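Local coordinates for protein alpha-pyrone synthesis polyketide synthase-like Pks18 (Mycobacterium tuberculosis, PDB 1TED) that probably builds tri- and tetraketide alpha-pyrones by extending medium- and long-chain aliphatic acyl-CoA starters with malonyl-CoA, as a homodimeric type III polyketide synthase, at residues A[212-215]-A[216-219]; A[345-348]-A[349-353]. All coordinates share one frame; numbering follows the deposited sequence.

In the fold
Two helix entrances of one thiolase-fold subunit illustrate how side chains start a helix in different surroundings. Contact 1 is at the surface, where the loop 212-215 runs into helix 215-223; contact 2 is buried near the centre of the chain, where 345-348 joins helices 335-344 and 349-361. Acidic oxygens and a water satisfy the backbone in the first, an uncharged hydroxyl and an amide oxygen in the second. The centres are about 20 Å apart, yet the places are related: helix 215-223, begun at contact 1, ends at Leu223, which shares a backbone hydrogen bond with Asn346 of contact 2. Leu348 of contact 2 touches the bound myristic acid, while the Asp217 side chain of contact 1 stays about 6 Å from it.

Contact 1. Residues A[212-215]-A[216-219]; sequences ADDI and NDVV
Asp214 and Ile215 pass from loop to helix through backbone bonds, Val218 N donating to Asp214 O (3.0 Å) and Val219 N to Ile215 O. Asp214 is the N-cap. With chi1 at 58° its carboxylate folds over the first turn, and OD2 accepts from Asp217 N at 2.9 Å, the donor standing above the carboxylate plane. The next acid works in the reverse direction. Asp217 leans back to the loop, its OD2 taking the N-H of Ala212 at 2.6 Å in a fairly straight bond (159°), again from above the plane, while the methyl CB of Ala212 lies 3.2 Å from this same OD2. A water donates to Asp217 OD2 (2.7 Å) and to Ala212 O, tying both polar ends of Ala212 to one carboxylate oxygen. The two acid planes are turned 60° apart, and Asp214 OD1 stays 4.6 Å from Asp217 OD1. Val218 CG2 comes to 3.3 Å from Asp214 O. Beyond the segments, Asp217 is close to His221, a probable substrate-binding residue. Backbone N-H groups, a water and the positive end of the helix dipole would be expected to temper together the repulsion of two neighbouring carboxylates.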
ATOM      1  N   ALA A 212      -4.041 -26.536  -7.317  1.00 39.35           N
ATOM      2  CA  ALA A 212      -5.466 -26.825  -7.482  1.00 38.77           C
ATOM      3  C   ALA A 212      -5.724 -27.415  -8.883  1.00 39.20           C
ATOM      4  O   ALA A 212      -4.834 -27.414  -9.735  1.00 38.00           O
ATOM      5  CB  ALA A 212      -6.280 -25.547  -7.277  1.00 36.93           C
ATOM      6  N   ASP A 213      -6.942 -27.897  -9.114  1.00 40.60           N
ATOM      7  CA  ASP A 213      -7.326 -28.530 -10.380  1.00 42.77           C
ATOM      8  C   ASP A 213      -7.520 -27.680 -11.633  1.00 41.40           C
ATOM      9  O   ASP A 213      -7.210 -28.139 -12.731  1.00 43.96           O
ATOM     10  CB  ASP A 213      -8.612 -29.348 -10.203  1.00 47.42           C
ATOM     11  CG  ASP A 213      -8.459 -30.493  -9.222  1.00 51.80           C
ATOM     12  OD1 ASP A 213      -7.340 -31.053  -9.117  1.00 54.79           O
ATOM     13  OD2 ASP A 213      -9.472 -30.842  -8.568  1.00 53.29           O
ATOM     14  N   ASP A 214      -8.054 -26.471 -11.490  1.00 39.25           N
ATOM     15  CA  ASP A 214      -8.325 -25.609 -12.645  1.00 38.90           C
ATOM     16  C   ASP A 214      -7.108 -25.151 -13.473  1.00 37.59           C
ATOM     17  O   ASP A 214      -5.989 -25.084 -12.955  1.00 37.15           O
ATOM     18  CB  ASP A 214      -9.140 -24.387 -12.194  1.00 40.40           C
ATOM     19  CG  ASP A 214      -8.443 -23.581 -11.115  1.00 41.43           C
ATOM     20  OD1 ASP A 214      -8.446 -24.013  -9.937  1.00 41.93           O
ATOM     21  OD2 ASP A 214      -7.885 -22.517 -11.450  1.00 41.52           O
ATOM     22  N   ILE A 215      -7.336 -24.838 -14.755  1.00 34.91           N
ATOM     23  CA  ILE A 215      -6.263 -24.392 -15.649  1.00 34.43           C
ATOM     24  C   ILE A 215      -5.559 -23.169 -15.109  1.00 32.24           C
ATOM     25  O   ILE A 215      -4.335 -23.112 -15.100  1.00 33.55           O
ATOM     26  CB  ILE A 215      -6.742 -23.961 -17.083  1.00 35.78           C
ATOM     27  CG1 ILE A 215      -8.253 -24.069 -17.196  1.00 37.48           C
ATOM     28  CG2 ILE A 215      -5.976 -24.725 -18.166  1.00 33.04           C
ATOM     29  CD1 ILE A 215      -8.969 -22.914 -16.575  1.00 38.43           C
ATOM     30  N   ASN A 216      -6.336 -22.170 -14.704  1.00 32.20           N
ATOM     31  CA  ASN A 216      -5.754 -20.937 -14.189  1.00 31.93           C
ATOM     32  C   ASN A 216      -4.737 -21.218 -13.089  1.00 30.14           C
ATOM     33  O   ASN A 216      -3.654 -20.629 -13.068  1.00 27.38           O
ATOM     34  CB  ASN A 216      -6.839 -19.997 -13.667  1.00 32.87           C
ATOM     35  CG  ASN A 216      -6.258 -18.776 -12.965  1.00 33.65           C
ATOM     36  OD1 ASN A 216      -6.070 -18.780 -11.754  1.00 33.96           O
ATOM     37  ND2 ASN A 216      -5.953 -17.737 -13.731  1.00 31.32           N
ATOM     38  N   ASP A 217      -5.084 -22.135 -12.191  1.00 30.09           N
ATOM     39  CA  ASP A 217      -4.191 -22.494 -11.102  1.00 30.48           C
ATOM     40  C   ASP A 217      -2.971 -23.216 -11.660  1.00 29.83           C
ATOM     41  O   ASP A 217      -1.841 -22.899 -11.295  1.00 30.88           O
ATOM     42  CB  ASP A 217      -4.901 -23.391 -10.093  1.00 31.95           C
ATOM     43  CG  ASP A 217      -4.320 -23.258  -8.695  1.00 36.51           C
ATOM     44  OD1 ASP A 217      -4.617 -22.241  -8.026  1.00 36.96           O
ATOM     45  OD2 ASP A 217      -3.561 -24.160  -8.270  1.00 35.16           O
ATOM     46  N   VAL A 218      -3.198 -24.180 -12.547  1.00 29.41           N
ATOM     47  CA  VAL A 218      -2.102 -24.929 -13.154  1.00 27.93           C
ATOM     48  C   VAL A 218      -1.185 -23.990 -13.921  1.00 27.80           C
ATOM     49  O   VAL A 218       0.039 -24.149 -13.905  1.00 27.16           O
ATOM     50  CB  VAL A 218      -2.620 -26.007 -14.137  1.00 29.67           C
ATOM     51  CG1 VAL A 218      -1.448 -26.650 -14.866  1.00 28.33           C
ATOM     52  CG2 VAL A 218      -3.430 -27.065 -13.379  1.00 28.74           C
ATOM     53  N   VAL A 219      -1.791 -23.012 -14.597  1.00 27.36           N
ATOM     54  CA  VAL A 219      -1.050 -22.030 -15.379  1.00 28.18           C
ATOM     55  C   VAL A 219      -0.202 -21.121 -14.486  1.00 29.17           C
ATOM     56  O   VAL A 219       0.970 -20.876 -14.769  1.00 28.65           O
ATOM     57  CB  VAL A 219      -2.012 -21.163 -16.233  1.00 28.26           C
ATOM     58  CG1 VAL A 219      -1.264 -19.965 -16.822  1.00 26.49           C
ATOM     59  CG2 VAL A 219      -2.612 -22.009 -17.349  1.00 28.34           C
TER
HETATM   60  O   HOH W   1      -2.164 -26.028  -9.709  1.00 40.65           O

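Contact 2. Residues A[345-348]-A[349-353]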
ATOM      1  N   GLY A 345      10.985 -16.790 -14.760  1.00 28.44           N
ATOM      2  CA  GLY A 345       9.548 -16.976 -14.754  1.00 28.84           C
ATOM      3  C   GLY A 345       8.991 -15.593 -14.469  1.00 29.80           C
ATOM      4  O   GLY A 345       9.670 -14.601 -14.737  1.00 29.38           O
ATOM      5  N   ASN A 346       7.778 -15.517 -13.926  1.00 29.90           N
ATOM      6  CA  ASN A 346       7.156 -14.232 -13.616  1.00 29.46           C
ATOM      7  C   ASN A 346       7.226 -13.981 -12.118  1.00 30.42           C
ATOM      8  O   ASN A 346       6.604 -14.696 -11.327  1.00 30.68           O
ATOM      9  CB  ASN A 346       5.698 -14.221 -14.085  1.00 30.49           C
ATOM     10  CG  ASN A 346       4.934 -12.980 -13.622  1.00 31.07           C
ATOM     11  OD1 ASN A 346       5.518 -11.931 -13.350  1.00 32.49           O
ATOM     12  ND2 ASN A 346       3.619 -13.095 -13.552  1.00 30.20           N
ATOM     13  N   MET A 347       7.993 -12.964 -11.734  1.00 29.73           N
ATOM     14  CA  MET A 347       8.160 -12.623 -10.326  1.00 29.05           C
ATOM     15  C   MET A 347       7.351 -11.384  -9.974  1.00 27.47           C
ATOM     16  O   MET A 347       7.736 -10.593  -9.118  1.00 25.50           O
ATOM     17  CB  MET A 347       9.637 -12.385 -10.012  1.00 29.57           C
ATOM     18  CG  MET A 347      10.558 -13.526 -10.406  1.00 28.56           C
ATOM     19  SD  MET A 347      12.204 -12.858 -10.665  1.00 32.51           S
ATOM     20  CE  MET A 347      13.172 -14.135 -10.125  1.00 33.72           C
ATOM     21  N   LEU A 348       6.228 -11.220 -10.661  1.00 28.19           N
ATOM     22  CA  LEU A 348       5.333 -10.103 -10.412  1.00 28.24           C
ATOM     23  C   LEU A 348       6.023  -8.732 -10.506  1.00 27.01           C
ATOM     24  O   LEU A 348       6.737  -8.468 -11.476  1.00 27.21           O
ATOM     25  CB  LEU A 348       4.660 -10.306  -9.046  1.00 29.20           C
ATOM     26  CG  LEU A 348       3.470 -11.283  -9.019  1.00 32.89           C
ATOM     27  CD1 LEU A 348       3.718 -12.461  -9.922  1.00 35.22           C
ATOM     28  CD2 LEU A 348       3.208 -11.756  -7.608  1.00 32.93           C
ATOM     29  N   SER A 349       5.815  -7.875  -9.506  1.00 25.49           N
ATOM     30  CA  SER A 349       6.392  -6.529  -9.503  1.00 25.56           C
ATOM     31  C   SER A 349       7.890  -6.461  -9.735  1.00 25.24           C
ATOM     32  O   SER A 349       8.393  -5.500 -10.303  1.00 25.36           O
ATOM     33  CB  SER A 349       6.066  -5.819  -8.188  1.00 27.30           C
ATOM     34  OG  SER A 349       6.539  -6.551  -7.070  1.00 27.97           O
ATOM     35  N   VAL A 350       8.599  -7.490  -9.297  1.00 26.10           N
ATOM     36  CA  VAL A 350      10.047  -7.545  -9.413  1.00 26.34           C
ATOM     37  C   VAL A 350      10.612  -7.636 -10.832  1.00 28.32           C
ATOM     38  O   VAL A 350      11.666  -7.063 -11.121  1.00 27.99           O
ATOM     39  CB  VAL A 350      10.581  -8.757  -8.617  1.00 27.25           C
ATOM     40  CG1 VAL A 350      12.077  -8.900  -8.813  1.00 27.16           C
ATOM     41  CG2 VAL A 350      10.224  -8.608  -7.145  1.00 23.85           C
ATOM     42  N   SER A 351       9.908  -8.355 -11.706  1.00 27.72           N
ATOM     43  CA  SER A 351      10.365  -8.594 -13.073  1.00 27.88           C
ATOM     44  C   SER A 351      10.759  -7.389 -13.910  1.00 28.61           C
ATOM     45  O   SER A 351      11.771  -7.411 -14.609  1.00 30.63           O
ATOM     46  CB  SER A 351       9.329  -9.428 -13.815  1.00 25.75           C
ATOM     47  OG  SER A 351       9.171 -10.680 -13.171  1.00 24.68           O
ATOM     48  N   LEU A 352       9.972  -6.331 -13.845  1.00 28.58           N
ATOM     49  CA  LEU A 352      10.292  -5.152 -14.618  1.00 25.84           C
ATOM     50  C   LEU A 352      11.693  -4.652 -14.250  1.00 24.65           C
ATOM     51  O   LEU A 352      12.454  -4.231 -15.114  1.00 21.70           O
ATOM     52  CB  LEU A 352       9.232  -4.076 -14.355  1.00 27.74           C
ATOM     53  CG  LEU A 352       8.962  -3.049 -15.454  1.00 30.44           C
ATOM     54  CD1 LEU A 352       8.830  -3.747 -16.795  1.00 26.62           C
ATOM     55  CD2 LEU A 352       7.686  -2.275 -15.117  1.00 30.84           C
ATOM     56  N   ILE A 353      12.054  -4.726 -12.973  1.00 24.73           N
ATOM     57  CA  ILE A 353      13.372  -4.242 -12.563  1.00 24.99           C
ATOM     58  C   ILE A 353      14.523  -5.165 -12.985  1.00 24.22           C
ATOM     59  O   ILE A 353      15.633  -4.697 -13.226  1.00 19.89           O
ATOM     60  CB  ILE A 353      13.400  -3.953 -11.040  1.00 25.97           C
ATOM     61  CG1 ILE A 353      12.406  -2.829 -10.726  1.00 24.63           C
ATOM     62  CG2 ILE A 353      14.786  -3.517 -10.607  1.00 23.96           C
ATOM     63  CD1 ILE A 353      12.147  -2.619  -9.260  1.00 30.72           C
TER
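Ser351 reaches back to Met347 across the bend between helices 335-344 and 349-361, a connection of the thiolase fold that contains an Asx turn. The serine can be followed outward from the helix. Its CB lies 3.6 Å from Leu348 O, the carbonyl that also accepts from Ser351 N. With chi1 at -61° the hydroxyl swings beside its own backbone N, facing the loop, and OG receives Met347 N at 2.9 Å in a bond of 153°. The same OG rests 3.6 Å from Met347 CB, so this oxygen meets both the amide and the first side-chain carbon of Met347. Asn346 makes the Asx turn: CG stands opposite the backbone N (chi1 172°), and OD1 accepts Leu348 N at 2.9 Å, the donor standing above the carbonyl plane. Its side chain lies close to Cys175, the probable nucleophile, and touches His313, consistent with the Cys-His-Asn triad of the chalcone synthase family. Two residues on, Leu348 adopts positive phi, turning the chain into the helix while its side chain leads away to touch the bound myristic acid. Ser349 points its hydroxyl to Glu203, which holds it by a hydrogen bond from strand 196-204. The carbonyls of Met347 and Leu348 serve the first turn, Met347 O accepting Val350 N at 3.2 Å and Leu348 O accepting Ser351 N, each donor tilted well out of the carbonyl plane. The apolar counterpart of these bonds is small: Met347 CB meets Val350 CB at 4.0 Å. Separately, the methyl CG2 of Val350 lies beside the accepting oxygen, 3.7 Å from Met347 O.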